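Local coordinates for protein putative phosphatase (Bacteroides thetaiotaomicron, PDB 3KYA) that binds zinc ions and is a putative phosphatase, its hydrolase activity inferred rather than demonstrated, at residues Gln32-Tyr37 against Gly78-Thr83; Pro309-Gln314 against Gly355-Gly360. All blocks are in the same frame, centred on the assembly; numbering follows the deposited sequence. Where two conformers were deposited one is given.

Contact 1 (Gln32-Tyr37 against Gly78-Thr83). With EDO (1,2-ethanediol), chain E.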
loop_
_atom_site.group_PDB
_atom_site.type_symbol
_atom_site.label_atom_id
_atom_site.label_comp_id
_atom_site.label_asym_id
_atom_site.label_seq_id
_atom_site.Cartn_x
_atom_site.Cartn_y
_atom_site.Cartn_z
ATOM N N GLN A 32 2.886 -13.670 12.321
ATOM C CA GLN A 32 4.242 -13.139 12.456
ATOM C C GLN A 32 5.213 -14.291 12.660
ATOM O O GLN A 32 4.919 -15.222 13.412
ATOM C CB GLN A 32 4.333 -12.212 13.677
ATOM C CG GLN A 32 5.753 -11.785 14.108
ATOM C CD GLN A 32 6.422 -10.785 13.167
ATOM O OE1 GLN A 32 7.595 -10.961 12.762
ATOM N NE2 GLN A 32 5.695 -9.728 12.828
ATOM N N LYS A 33 6.365 -14.223 12.000
ATOM C CA LYS A 33 7.422 -15.195 12.206
ATOM C C LYS A 33 8.153 -14.790 13.494
ATOM O O LYS A 33 8.587 -13.636 13.632
ATOM C CB LYS A 33 8.355 -15.202 11.011
ATOM C CG LYS A 33 9.309 -16.345 10.935
ATOM C CD LYS A 33 9.952 -16.416 9.537
ATOM C CE LYS A 33 8.935 -16.810 8.440
ATOM N NZ LYS A 33 9.530 -17.042 7.079
ATOM N N LEU A 34 8.282 -15.730 14.425
ATOM C CA LEU A 34 8.926 -15.497 15.718
ATOM C C LEU A 34 10.161 -16.377 15.891
ATOM O O LEU A 34 10.124 -17.591 15.642
ATOM C CB LEU A 34 7.930 -15.778 16.856
ATOM C CG LEU A 34 8.414 -15.652 18.295
ATOM C CD1 LEU A 34 8.684 -14.174 18.639
ATOM C CD2 LEU A 34 7.382 -16.267 19.243
ATOM N N LEU A 35 11.244 -15.751 16.341
ATOM C CA LEU A 35 12.517 -16.408 16.587
ATOM C C LEU A 35 12.700 -16.515 18.095
ATOM O O LEU A 35 12.685 -15.501 18.802
ATOM C CB LEU A 35 13.666 -15.605 15.955
ATOM C CG LEU A 35 15.104 -16.034 16.264
ATOM C CD1 LEU A 35 15.362 -17.492 15.895
ATOM C CD2 LEU A 35 16.154 -15.117 15.575
ATOM N N ILE A 36 12.837 -17.745 18.584
ATOM C CA ILE A 36 13.005 -18.012 20.004
ATOM C C ILE A 36 14.410 -18.546 20.271
ATOM O O ILE A 36 14.832 -19.550 19.688
ATOM C CB ILE A 36 11.947 -19.032 20.528
ATOM C CG1 ILE A 36 10.517 -18.520 20.319
ATOM C CG2 ILE A 36 12.191 -19.341 22.014
ATOM C CD1 ILE A 36 9.446 -19.633 20.432
ATOM N N TYR A 37 15.151 -17.856 21.143
ATOM C CA TYR A 37 16.499 -18.273 21.538
ATOM C C TYR A 37 16.480 -19.047 22.846
ATOM O O TYR A 37 15.677 -18.763 23.746
ATOM C CB TYR A 37 17.406 -17.055 21.748
ATOM C CG TYR A 37 17.794 -16.304 20.502
ATOM C CD1 TYR A 37 18.838 -16.753 19.712
ATOM C CD2 TYR A 37 17.136 -15.135 20.122
ATOM C CE1 TYR A 37 19.225 -16.069 18.578
ATOM C CE2 TYR A 37 17.525 -14.432 18.981
ATOM C CZ TYR A 37 18.573 -14.909 18.213
ATOM O OH TYR A 37 18.993 -14.255 17.073
ATOM N N GLY A 78 0.279 -14.281 25.318
ATOM C CA GLY A 78 1.675 -14.195 24.887
ATOM C C GLY A 78 2.629 -15.132 25.605
ATOM O O GLY A 78 3.843 -15.056 25.402
ATOM N N GLU A 79 2.097 -16.011 26.448
ATOM C CA GLU A 79 2.932 -16.971 27.165
ATOM C C GLU A 79 3.510 -17.969 26.170
ATOM O O GLU A 79 2.775 -18.535 25.360
ATOM C CB GLU A 79 2.134 -17.693 28.254
ATOM C CG GLU A 79 1.657 -16.769 29.362
ATOM C CD GLU A 79 0.897 -17.497 30.444
ATOM O OE1 GLU A 79 0.583 -18.693 30.254
ATOM O OE2 GLU A 79 0.615 -16.871 31.488
ATOM N N ILE A 80 4.828 -18.152 26.215
ATOM C CA ILE A 80 5.533 -19.062 25.302
ATOM C C ILE A 80 5.925 -20.327 26.042
ATOM O O ILE A 80 6.660 -20.267 27.032
ATOM C CB ILE A 80 6.779 -18.395 24.701
ATOM C CG1 ILE A 80 6.378 -17.134 23.940
ATOM C CG2 ILE A 80 7.503 -19.347 23.775
ATOM C CD1 ILE A 80 7.521 -16.280 23.484
ATOM N N GLU A 81 5.416 -21.470 25.581
ATOM C CA GLU A 81 5.689 -22.752 26.218
ATOM C C GLU A 81 6.226 -23.683 25.149
ATOM O O GLU A 81 5.692 -23.718 24.031
ATOM C CB GLU A 81 4.418 -23.303 26.875
ATOM C CG GLU A 81 4.578 -24.618 27.629
ATOM C CD GLU A 81 3.240 -25.252 28.001
ATOM O OE1 GLU A 81 2.520 -24.711 28.872
ATOM O OE2 GLU A 81 2.912 -26.315 27.441
ATOM N N ILE A 82 7.310 -24.383 25.477
ATOM C CA ILE A 82 7.957 -25.301 24.549
ATOM C C ILE A 82 8.167 -26.638 25.229
ATOM O O ILE A 82 8.524 -26.687 26.411
ATOM C CB ILE A 82 9.323 -24.762 24.063
ATOM C CG1 ILE A 82 9.148 -23.461 23.280
ATOM C CG2 ILE A 82 10.035 -25.785 23.174
ATOM C CD1 ILE A 82 10.450 -22.905 22.721
ATOM N N THR A 83 7.918 -27.714 24.489
ATOM C CA THR A 83 8.133 -29.069 24.957
ATOM C C THR A 83 9.013 -29.745 23.919
ATOM O O THR A 83 8.677 -29.759 22.731
ATOM C CB THR A 83 6.831 -29.874 25.135
ATOM O OG1 THR A 83 5.996 -29.233 26.100
ATOM C CG2 THR A 83 7.139 -31.329 25.603
HETATM C C1 EDO E . 4.156 -26.721 24.435
HETATM O O1 EDO E . 4.454 -27.354 25.681
HETATM C C2 EDO E . 3.562 -27.736 23.467
HETATM O O2 EDO E . 2.278 -28.187 23.901
#
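I36 meets two isoleucines of the 78-83 segment, and it does so with two different methyls. Its CD1 lies 3.9 Å from CG2 of I80, the two side chains sliding past each other in opposite directions. Toward I82 the approach is instead tip to tip: I36 CG2 is 4.0 Å from I82 CD1, with I36 CD1 almost as near. I82 was modelled in two conformers, and the distances to it are those of one of them. With the CB of I36 directed at the opposite strand, CG1 anti to the carbonyl carbon (chi1 -60°) and CG2 anti to the backbone N place a methyl of each branch against I82; I80 and I82 repeat the same staggering. The remaining cross-contact is looser, L34 CD2 to I80 CD1 at 4.2 Å.

No hydrogen bond joins the segments. Strands 33-37 and 80-83 pass 10.7 Å apart at a signed crossing angle of -65°, which places them in the two facing layers of the Ig-like IPT/TIG beta-sandwich, crossing more steeply than in aligned packing. I20 and F23 of strand 19-28, with V50 and I52 of strand 48-52, extend this apolar interior.

Strand alternation sends E81 and T83 to the other face of 80-83. E81 runs out extended, CG anti to the backbone N (chi1 -178°), and its OE2 accepts a hydrogen bond of 2.6 Å from O1 of an ethanediol probably left from crystallisation. T83 OG1 sits only 2.5 Å from the same O1; its proton has a competing acceptor, and OG1 also bonds to T92. An alanine in place of E81 would remove the carboxylate and is likely to leave the ethanediol hydroxyl without that acceptor and more loosely held beside T83.

Contact 2 (Pro309-Gln314 against Gly355-Gly360)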
loop_
_atom_site.group_PDB
_atom_site.type_symbol
_atom_site.label_atom_id
_atom_site.label_comp_id
_atom_site.label_asym_id
_atom_site.label_seq_id
_atom_site.Cartn_x
_atom_site.Cartn_y
_atom_site.Cartn_z
ATOM N N PRO A 309 -28.963 4.747 -20.577
ATOM C CA PRO A 309 -30.206 4.247 -19.986
ATOM C C PRO A 309 -30.047 2.900 -19.298
ATOM O O PRO A 309 -29.105 2.158 -19.591
ATOM C CB PRO A 309 -31.136 4.104 -21.201
ATOM C CG PRO A 309 -30.607 5.074 -22.185
ATOM C CD PRO A 309 -29.129 5.050 -22.009
ATOM N N SER A 310 -30.975 2.601 -18.398
ATOM C CA SER A 310 -30.989 1.346 -17.661
ATOM C C SER A 310 -29.746 1.234 -16.771
ATOM O O SER A 310 -29.008 0.255 -16.840
ATOM C CB SER A 310 -31.113 0.162 -18.625
ATOM O OG SER A 310 -32.327 0.266 -19.370
ATOM N N TRP A 311 -29.546 2.260 -15.943
ATOM C CA TRP A 311 -28.378 2.369 -15.083
ATOM C C TRP A 311 -28.851 2.254 -13.633
ATOM O O TRP A 311 -29.552 3.138 -13.133
ATOM C CB TRP A 311 -27.689 3.715 -15.334
ATOM C CG TRP A 311 -26.213 3.573 -15.674
ATOM C CD1 TRP A 311 -25.134 4.030 -14.957
ATOM C CD2 TRP A 311 -25.671 2.906 -16.824
ATOM N NE1 TRP A 311 -23.964 3.699 -15.608
ATOM C CE2 TRP A 311 -24.268 2.995 -16.741
ATOM C CE3 TRP A 311 -26.244 2.226 -17.911
ATOM C CZ2 TRP A 311 -23.426 2.445 -17.714
ATOM C CZ3 TRP A 311 -25.407 1.679 -18.879
ATOM C CH2 TRP A 311 -24.017 1.796 -18.775
ATOM N N GLU A 312 -28.504 1.147 -12.986
ATOM C CA GLU A 312 -28.926 0.881 -11.609
ATOM C C GLU A 312 -27.857 1.349 -10.641
ATOM O O GLU A 312 -26.749 0.799 -10.644
ATOM C CB GLU A 312 -29.164 -0.613 -11.426
ATOM C CG GLU A 312 -29.786 -0.966 -10.078
ATOM C CD GLU A 312 -29.888 -2.452 -9.835
ATOM O OE1 GLU A 312 -29.447 -3.256 -10.681
ATOM O OE2 GLU A 312 -30.425 -2.825 -8.777
ATOM N N PHE A 313 -28.172 2.320 -9.785
ATOM C CA PHE A 313 -27.141 2.844 -8.875
ATOM C C PHE A 313 -27.642 3.503 -7.609
ATOM O O PHE A 313 -28.785 3.948 -7.533
ATOM C CB PHE A 313 -26.229 3.854 -9.617
ATOM C CG PHE A 313 -26.912 5.140 -10.022
ATOM C CD1 PHE A 313 -27.588 5.240 -11.239
ATOM C CD2 PHE A 313 -26.849 6.265 -9.210
ATOM C CE1 PHE A 313 -28.206 6.430 -11.620
ATOM C CE2 PHE A 313 -27.470 7.465 -9.588
ATOM C CZ PHE A 313 -28.153 7.539 -10.792
ATOM N N GLN A 314 -26.739 3.566 -6.628
ATOM C CA GLN A 314 -26.976 4.248 -5.368
ATOM C C GLN A 314 -25.921 5.336 -5.152
ATOM O O GLN A 314 -24.856 5.330 -5.789
ATOM C CB GLN A 314 -27.017 3.264 -4.191
ATOM C CG GLN A 314 -28.181 2.318 -4.312
ATOM C CD GLN A 314 -28.428 1.510 -3.067
ATOM O OE1 GLN A 314 -27.493 1.076 -2.380
ATOM N NE2 GLN A 314 -29.706 1.298 -2.762
ATOM N N GLY A 355 -14.260 -0.925 -14.134
ATOM C CA GLY A 355 -14.420 -0.900 -15.577
ATOM C C GLY A 355 -15.860 -0.807 -16.043
ATOM O O GLY A 355 -16.669 -1.673 -15.758
ATOM N N TYR A 356 -16.157 0.280 -16.747
ATOM C CA TYR A 356 -17.444 0.541 -17.387
ATOM C C TYR A 356 -17.964 -0.698 -18.135
ATOM O O TYR A 356 -17.400 -1.086 -19.154
ATOM C CB TYR A 356 -17.241 1.719 -18.365
ATOM C CG TYR A 356 -18.387 2.060 -19.294
ATOM C CD1 TYR A 356 -19.420 2.886 -18.883
ATOM C CD2 TYR A 356 -18.389 1.619 -20.620
ATOM C CE1 TYR A 356 -20.464 3.224 -19.747
ATOM C CE2 TYR A 356 -19.426 1.948 -21.489
ATOM C CZ TYR A 356 -20.459 2.754 -21.047
ATOM O OH TYR A 356 -21.491 3.087 -21.894
ATOM N N LYS A 357 -19.033 -1.311 -17.614
ATOM C CA LYS A 357 -19.659 -2.499 -18.220
ATOM C C LYS A 357 -18.716 -3.705 -18.345
ATOM O O LYS A 357 -18.903 -4.558 -19.222
ATOM C CB LYS A 357 -20.256 -2.175 -19.606
ATOM C CG LYS A 357 -21.160 -0.956 -19.628
ATOM C CD LYS A 357 -21.873 -0.753 -20.964
ATOM C CE LYS A 357 -22.905 -1.844 -21.222
ATOM N NZ LYS A 357 -23.803 -1.559 -22.390
ATOM N N GLN A 358 -17.719 -3.787 -17.471
ATOM C CA GLN A 358 -16.748 -4.877 -17.497
ATOM C C GLN A 358 -16.590 -5.497 -16.112
ATOM O O GLN A 358 -15.790 -5.031 -15.313
ATOM C CB GLN A 358 -15.397 -4.352 -17.998
ATOM C CG GLN A 358 -15.483 -3.690 -19.375
ATOM C CD GLN A 358 -14.317 -2.754 -19.677
ATOM O OE1 GLN A 358 -13.143 -3.147 -19.612
ATOM N NE2 GLN A 358 -14.643 -1.506 -20.054
ATOM N N SER A 359 -17.357 -6.549 -15.837
ATOM C CA SER A 359 -17.265 -7.251 -14.564
ATOM C C SER A 359 -15.938 -7.997 -14.418
ATOM O O SER A 359 -15.340 -8.430 -15.405
ATOM C CB SER A 359 -18.410 -8.255 -14.412
ATOM O OG SER A 359 -18.356 -9.274 -15.392
ATOM N N GLY A 360 -15.485 -8.142 -13.177
ATOM C CA GLY A 360 -14.266 -8.892 -12.884
ATOM C C GLY A 360 -13.853 -8.772 -11.428
ATOM O O GLY A 360 -14.605 -8.270 -10.599
#
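W311 and K357 have the closest CA atoms of the two segments, yet these are still 10.5 Å apart, so the backbones do not touch and long side chains bridge the gap. Residues 355-358 form a type II beta turn, closed by Q358 N bonding to G355 O at 2.9 Å. K357 occupies its third position with a positive phi of 60°. Within the turn Q358 NE2 also donates to Y356 O at 2.9 Å, tilted out of the carbonyl plane.

The 309-314 segment leads into strand 313-317, the first of a four-stranded antiparallel sheet, and the turn follows strand 345-352, the last. The contact thus joins the entry and exit of one blade in what the succession of such sheets indicates is a beta-propeller.

W311 has an unstaggered chi1 of -126°, which carries the benzo end of the indole toward the turn. There CZ2 lies 3.7 Å from Y356 CE1. The two six-membered rings are set obliquely, with centroids 5.9 Å apart and planes at 34°. K357 CD meets the indole edge, 4.0 Å from W311 CH2, while K357 CG sits 3.8 Å above the centre of the Y356 ring. Both aromatic groups have polar fixings: W311 NE1 bonds to Y333 OH, and Y356 OH to D308 OD2.

Overall arrangement
The two contacts lie on opposite sides of the chain's centre, with their own centres 50 Å apart and nearest atoms about 29 Å apart, so no direct coupling is evident. They are also in series along the sequence: 32-37 against 78-83 is complete before 309-314 against 355-360 begins. Contact 1 packs the IPT/TIG sandwich, whereas contact 2 belongs to the propeller-like part. Near contact 1, the side chain of I36 is about 7 Å from that of D22, a zinc-binding residue whose metal is not bound to this chain in the model; separately, a bound zinc ion lies about 10 Å from the I36 side chain. Contact 2 lies away from the assigned zinc-binding residues.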